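Local coordinates for transcription factor GAMBIF1 (Anopheles gambiae, PDB 1BVO), which binds DNA through its Rel homology specificity domain, the part present here, and probably activates transcription by RNA polymerase II, at residues I43-Y48 / F147-E152; R51-V56 / T85-S90. All coordinates share one frame; numbering follows the deposited sequence.

Contact 1 of 2, residues I43-Y48 / F147-E152; sequences IQVHGY and FQVFLE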
loop_
_atom_site.group_PDB
_atom_site.type_symbol
_atom_site.label_atom_id
_atom_site.label_comp_id
_atom_site.label_asym_id
_atom_site.label_seq_id
_atom_site.Cartn_x
_atom_site.Cartn_y
_atom_site.Cartn_z
ATOM N N ILE C 43 -2.042 -31.863 17.331
ATOM C CA ILE C 43 -2.393 -31.882 18.731
ATOM C C ILE C 43 -2.953 -33.260 19.066
ATOM O O ILE C 43 -3.228 -34.075 18.171
ATOM C CB ILE C 43 -3.418 -30.777 19.074
ATOM C CG1 ILE C 43 -4.704 -30.979 18.274
ATOM C CG2 ILE C 43 -2.817 -29.409 18.805
ATOM C CD1 ILE C 43 -5.857 -30.144 18.766
ATOM N N GLN C 44 -3.145 -33.489 20.359
ATOM C CA GLN C 44 -3.617 -34.756 20.861
ATOM C C GLN C 44 -4.297 -34.487 22.180
ATOM O O GLN C 44 -3.683 -33.940 23.089
ATOM C CB GLN C 44 -2.393 -35.629 21.116
ATOM C CG GLN C 44 -2.446 -37.025 20.551
ATOM C CD GLN C 44 -3.304 -37.940 21.378
ATOM O OE1 GLN C 44 -3.281 -37.897 22.614
ATOM N NE2 GLN C 44 -4.050 -38.798 20.705
ATOM N N VAL C 45 -5.566 -34.824 22.294
ATOM C CA VAL C 45 -6.256 -34.614 23.550
ATOM C C VAL C 45 -5.962 -35.785 24.460
ATOM O O VAL C 45 -5.747 -36.899 23.996
ATOM C CB VAL C 45 -7.773 -34.499 23.373
ATOM C CG1 VAL C 45 -8.458 -34.353 24.715
ATOM C CG2 VAL C 45 -8.095 -33.333 22.473
ATOM N N HIS C 46 -5.877 -35.517 25.753
ATOM C CA HIS C 46 -5.633 -36.566 26.726
ATOM C C HIS C 46 -6.755 -36.516 27.733
ATOM O O HIS C 46 -7.422 -35.497 27.879
ATOM C CB HIS C 46 -4.318 -36.335 27.461
ATOM C CG HIS C 46 -3.108 -36.448 26.586
ATOM N ND1 HIS C 46 -2.550 -37.661 26.246
ATOM C CD2 HIS C 46 -2.332 -35.500 26.026
ATOM C CE1 HIS C 46 -1.472 -37.448 25.511
ATOM N NE2 HIS C 46 -1.313 -36.151 25.368
ATOM N N GLY C 47 -6.930 -37.612 28.454
ATOM C CA GLY C 47 -7.962 -37.696 29.466
ATOM C C GLY C 47 -9.391 -37.806 28.967
ATOM O O GLY C 47 -10.305 -37.894 29.787
ATOM N N TYR C 48 -9.600 -37.872 27.655
ATOM C CA TYR C 48 -10.964 -37.946 27.147
ATOM C C TYR C 48 -11.084 -38.518 25.737
ATOM O O TYR C 48 -10.190 -38.357 24.897
ATOM C CB TYR C 48 -11.613 -36.548 27.225
ATOM C CG TYR C 48 -12.930 -36.345 26.488
ATOM C CD1 TYR C 48 -12.947 -36.064 25.120
ATOM C CD2 TYR C 48 -14.149 -36.336 27.169
ATOM C CE1 TYR C 48 -14.132 -35.767 24.457
ATOM C CE2 TYR C 48 -15.347 -36.041 26.510
ATOM C CZ TYR C 48 -15.327 -35.752 25.156
ATOM O OH TYR C 48 -16.488 -35.435 24.493
ATOM N N PHE C 147 -4.759 -23.171 20.197
ATOM C CA PHE C 147 -5.667 -24.290 20.040
ATOM C C PHE C 147 -6.661 -24.339 21.184
ATOM O O PHE C 147 -6.321 -24.730 22.293
ATOM C CB PHE C 147 -4.898 -25.610 19.973
ATOM C CG PHE C 147 -3.880 -25.672 18.856
ATOM C CD1 PHE C 147 -4.242 -26.102 17.592
ATOM C CD2 PHE C 147 -2.564 -25.298 19.078
ATOM C CE1 PHE C 147 -3.305 -26.152 16.558
ATOM C CE2 PHE C 147 -1.623 -25.341 18.062
ATOM C CZ PHE C 147 -1.994 -25.773 16.794
ATOM N N GLN C 148 -7.880 -23.885 20.937
ATOM C CA GLN C 148 -8.892 -23.957 21.981
ATOM C C GLN C 148 -9.707 -25.191 21.693
ATOM O O GLN C 148 -10.383 -25.263 20.651
ATOM C CB GLN C 148 -9.834 -22.784 21.949
ATOM C CG GLN C 148 -9.289 -21.519 22.474
ATOM C CD GLN C 148 -10.224 -20.433 22.144
ATOM O OE1 GLN C 148 -10.345 -20.042 20.970
ATOM N NE2 GLN C 148 -11.000 -20.007 23.135
ATOM N N VAL C 149 -9.659 -26.165 22.594
ATOM C CA VAL C 149 -10.409 -27.390 22.394
ATOM C C VAL C 149 -11.696 -27.365 23.209
ATOM O O VAL C 149 -11.720 -26.847 24.333
ATOM C CB VAL C 149 -9.550 -28.636 22.722
ATOM C CG1 VAL C 149 -10.430 -29.834 23.043
ATOM C CG2 VAL C 149 -8.658 -28.971 21.537
ATOM N N PHE C 150 -12.774 -27.869 22.609
ATOM C CA PHE C 150 -14.070 -27.934 23.271
ATOM C C PHE C 150 -14.633 -29.352 23.191
ATOM O O PHE C 150 -14.760 -29.934 22.100
ATOM C CB PHE C 150 -15.085 -26.992 22.615
ATOM C CG PHE C 150 -14.718 -25.537 22.657
ATOM C CD1 PHE C 150 -14.937 -24.769 23.805
ATOM C CD2 PHE C 150 -14.196 -24.911 21.529
ATOM C CE1 PHE C 150 -14.657 -23.397 23.817
ATOM C CE2 PHE C 150 -13.906 -23.541 21.533
ATOM C CZ PHE C 150 -14.138 -22.786 22.681
ATOM N N LEU C 151 -14.935 -29.916 24.351
ATOM C CA LEU C 151 -15.519 -31.241 24.450
ATOM C C LEU C 151 -17.014 -31.157 24.251
ATOM O O LEU C 151 -17.614 -30.117 24.532
ATOM C CB LEU C 151 -15.243 -31.798 25.829
ATOM C CG LEU C 151 -13.750 -31.746 26.088
ATOM C CD1 LEU C 151 -13.442 -32.624 27.262
ATOM C CD2 LEU C 151 -13.002 -32.232 24.850
ATOM N N GLU C 152 -17.615 -32.228 23.732
ATOM C CA GLU C 152 -19.067 -32.253 23.545
ATOM C C GLU C 152 -19.584 -32.143 24.985
ATOM O O GLU C 152 -18.935 -32.639 25.910
ATOM C CB GLU C 152 -19.530 -33.573 22.894
ATOM C CG GLU C 152 -20.983 -33.542 22.383
ATOM C CD GLU C 152 -21.528 -34.894 21.908
ATOM O OE1 GLU C 152 -20.996 -35.954 22.292
ATOM O OE2 GLU C 152 -22.530 -34.912 21.159
HETATM O O HOH W 1 -18.848 -37.387 22.942
#

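Contact 2 of 2, residues R51-V56 / T85-S90; sequences RAVVVV and TVEINS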
loop_
_atom_site.group_PDB
_atom_site.type_symbol
_atom_site.label_atom_id
_atom_site.label_comp_id
_atom_site.label_asym_id
_atom_site.label_seq_id
_atom_site.Cartn_x
_atom_site.Cartn_y
_atom_site.Cartn_z
ATOM N N ARG C 51 -16.560 -36.783 21.185
ATOM C CA ARG C 51 -16.646 -35.680 20.240
ATOM C C ARG C 51 -15.871 -34.504 20.804
ATOM O O ARG C 51 -15.940 -34.247 22.016
ATOM C CB ARG C 51 -18.090 -35.199 20.096
ATOM C CG ARG C 51 -19.108 -36.253 19.775
ATOM C CD ARG C 51 -19.090 -36.667 18.337
ATOM N NE ARG C 51 -19.355 -35.595 17.371
ATOM C CZ ARG C 51 -20.494 -34.915 17.243
ATOM N NH1 ARG C 51 -21.518 -35.148 18.059
ATOM N NH2 ARG C 51 -20.643 -34.096 16.197
ATOM N N ALA C 52 -15.191 -33.764 19.932
ATOM C CA ALA C 52 -14.458 -32.585 20.360
ATOM C C ALA C 52 -13.917 -31.818 19.185
ATOM O O ALA C 52 -13.236 -32.360 18.321
ATOM C CB ALA C 52 -13.330 -32.955 21.309
ATOM N N VAL C 53 -14.249 -30.540 19.159
ATOM C CA VAL C 53 -13.801 -29.685 18.090
ATOM C C VAL C 53 -12.626 -28.858 18.572
ATOM O O VAL C 53 -12.303 -28.846 19.772
ATOM C CB VAL C 53 -14.950 -28.794 17.610
ATOM C CG1 VAL C 53 -16.063 -29.667 17.061
ATOM C CG2 VAL C 53 -15.475 -27.947 18.764
ATOM N N VAL C 54 -11.939 -28.218 17.641
ATOM C CA VAL C 54 -10.807 -27.393 17.988
ATOM C C VAL C 54 -10.851 -26.122 17.169
ATOM O O VAL C 54 -11.200 -26.120 15.991
ATOM C CB VAL C 54 -9.476 -28.126 17.750
ATOM C CG1 VAL C 54 -9.155 -28.202 16.262
ATOM C CG2 VAL C 54 -8.346 -27.446 18.509
ATOM N N VAL C 55 -10.583 -25.022 17.852
ATOM C CA VAL C 55 -10.543 -23.709 17.241
ATOM C C VAL C 55 -9.105 -23.256 17.278
ATOM O O VAL C 55 -8.464 -23.227 18.340
ATOM C CB VAL C 55 -11.362 -22.687 18.034
ATOM C CG1 VAL C 55 -11.196 -21.292 17.433
ATOM C CG2 VAL C 55 -12.819 -23.088 18.046
ATOM N N VAL C 56 -8.583 -22.909 16.120
ATOM C CA VAL C 56 -7.224 -22.451 16.025
ATOM C C VAL C 56 -7.282 -21.013 15.539
ATOM O O VAL C 56 -8.095 -20.672 14.675
ATOM C CB VAL C 56 -6.413 -23.296 15.030
ATOM C CG1 VAL C 56 -4.948 -22.888 15.073
ATOM C CG2 VAL C 56 -6.578 -24.766 15.340
ATOM N N THR C 85 -11.788 -23.662 12.455
ATOM C CA THR C 85 -12.453 -24.629 13.319
ATOM C C THR C 85 -12.635 -26.028 12.709
ATOM O O THR C 85 -13.298 -26.165 11.683
ATOM C CB THR C 85 -13.867 -24.107 13.649
ATOM O OG1 THR C 85 -13.853 -22.669 13.643
ATOM C CG2 THR C 85 -14.345 -24.611 15.001
ATOM N N VAL C 86 -12.100 -27.069 13.350
ATOM C CA VAL C 86 -12.263 -28.437 12.847
ATOM C C VAL C 86 -12.604 -29.433 13.964
ATOM O O VAL C 86 -12.223 -29.234 15.118
ATOM C CB VAL C 86 -11.005 -28.963 12.094
ATOM C CG1 VAL C 86 -10.731 -28.127 10.862
ATOM C CG2 VAL C 86 -9.799 -29.007 13.011
ATOM N N GLU C 87 -13.323 -30.498 13.609
ATOM C CA GLU C 87 -13.690 -31.538 14.569
ATOM C C GLU C 87 -12.625 -32.633 14.616
ATOM O O GLU C 87 -12.163 -33.118 13.573
ATOM C CB GLU C 87 -15.059 -32.146 14.247
ATOM C CG GLU C 87 -15.481 -33.202 15.264
ATOM C CD GLU C 87 -16.939 -33.652 15.134
ATOM O OE1 GLU C 87 -17.661 -33.205 14.214
ATOM O OE2 GLU C 87 -17.364 -34.459 15.984
ATOM N N ILE C 88 -12.237 -32.991 15.838
ATOM C CA ILE C 88 -11.214 -34.001 16.129
ATOM C C ILE C 88 -11.720 -35.444 16.004
ATOM O O ILE C 88 -12.876 -35.740 16.322
ATOM C CB ILE C 88 -10.651 -33.819 17.590
ATOM C CG1 ILE C 88 -10.059 -32.420 17.792
ATOM C CG2 ILE C 88 -9.580 -34.829 17.891
ATOM C CD1 ILE C 88 -9.156 -32.321 19.034
ATOM N N ASN C 89 -10.846 -36.332 15.529
ATOM C CA ASN C 89 -11.152 -37.757 15.407
ATOM C C ASN C 89 -11.616 -38.201 16.792
ATOM O O ASN C 89 -10.845 -38.158 17.746
ATOM C CB ASN C 89 -9.886 -38.525 14.999
ATOM C CG ASN C 89 -10.119 -40.022 14.853
ATOM O OD1 ASN C 89 -10.472 -40.711 15.811
ATOM N ND2 ASN C 89 -9.909 -40.533 13.653
ATOM N N SER C 90 -12.874 -38.618 16.893
ATOM C CA SER C 90 -13.472 -39.040 18.152
ATOM C C SER C 90 -12.928 -40.303 18.825
ATOM O O SER C 90 -13.368 -40.658 19.923
ATOM C CB SER C 90 -14.999 -39.118 18.010
ATOM O OG SER C 90 -15.416 -39.313 16.666
#

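Contact 1 of 2, residues I43-Y48 / F147-E152
Ile43 and Val45 on strand 43-46 face Phe147 and Val149 on strand 147-152 across a gap of 10.0 Å between the strand axes, which are turned 40° from parallel. This is face-to-face packing of two sheets in the immunoglobulin-like beta sandwich of the Rel homology DNA-binding domain. The packing is mostly apolar. CG2 of Ile43 sits over the centre of the Phe147 ring, 3.8 Å from the centroid, in a CH-pi contact. Ile43 CD1, on the other branch, meets Val149 CG2 at 4.1 Å. Val45 adds its CG2 against CG1 of Val149, 4.2 Å away. Beyond the end of strand 43-46, the chain turns and Tyr48 swings back over Leu151. With CG anti to the backbone N (chi1 168°), the ring lies flat against the leucine. Leu151 CD1 lies over the centre of the Tyr48 ring, 3.8 Å from its centroid, and Leu151 CD2 touches Tyr48 CE1. The Tyr48 hydroxyl is hydrogen-bonded to Arg51 O, and Glu152 OE2 to Gly157 N. One water bridges the two side chains, donating to Glu152 OE1 at 2.7 Å and, weakly, to Tyr48 OH at 3.4 Å.

Contact 2 of 2, residues R51-V56 / T85-S90
Arg51 and Glu87 meet at a slant at one end of this antiparallel strand pair and form a salt bridge. The arginine leaves the backbone pointing away from the other segment, then bends at chi2 and chi3 (-77° and -60°), which brings the edge of its guanidinium back to the Glu87 carboxylate. The glutamate chain is extended and reaches out to meet it. Arg51 NE bonds to Glu87 OE2 at 2.7 Å, nearly along the C-O axis. Arg51 NH2 makes a weak second bond to Glu87 OE2 at 3.3 Å. The two flat groups are 36° apart, so they meet at an angle and not as a coplanar, two-pronged pair.

Further along, Val53 pairs with Glu87 and Val55 with Thr85, both non-hydrogen-bonded, and all four side chains share one face of the sheet. Val53 CG1 rests against the CB of Glu87 at 3.9 Å. Val55 and Thr85 lie side by side, with their CG2 methyls 3.7 Å apart. Val54 and Val86 form the hydrogen-bonded pair and point together to the other face. Their backbones exchange two bonds: Val54 N to Val86 O at 2.7 Å, and Val86 N to Val54 O at 2.9 Å. Ile88 N then bonds to Ala52 O at 2.7 Å.

The face with Val54 and Val86 looks into the sandwich, where both touch Phe97 and Ile88 packs on Ile43 and Val45. On the other face, Phe159 of strand 159-172 touches Arg51, Val53 and Glu87. Strand 52-59 runs between strands 83-87 and 142-152, and the Cys79-Cys84 disulfide links strands 79-80 and 83-87.

In the fold
Contact 1 and contact 2 have centres 8 Å apart and belong to the same sandwich. Contact 2 pairs neighbouring strands within one sheet, while contact 1 joins that sheet to the one facing it. Segments 51-56 and 147-152 lie side by side in the shared sheet. Probable hydrogen bonds run from Gln148 N to Val55 O (2.7 Å) and from Phe150 N to Val53 O (3.0 Å). Val54 and Val149 also pack together there, and Val54 touches Ile43 of the facing sheet. Neither contact reaches the DNA: their nearest atoms are about 19 Å (contact 1) and 18 Å (contact 2) from the nucleic acid.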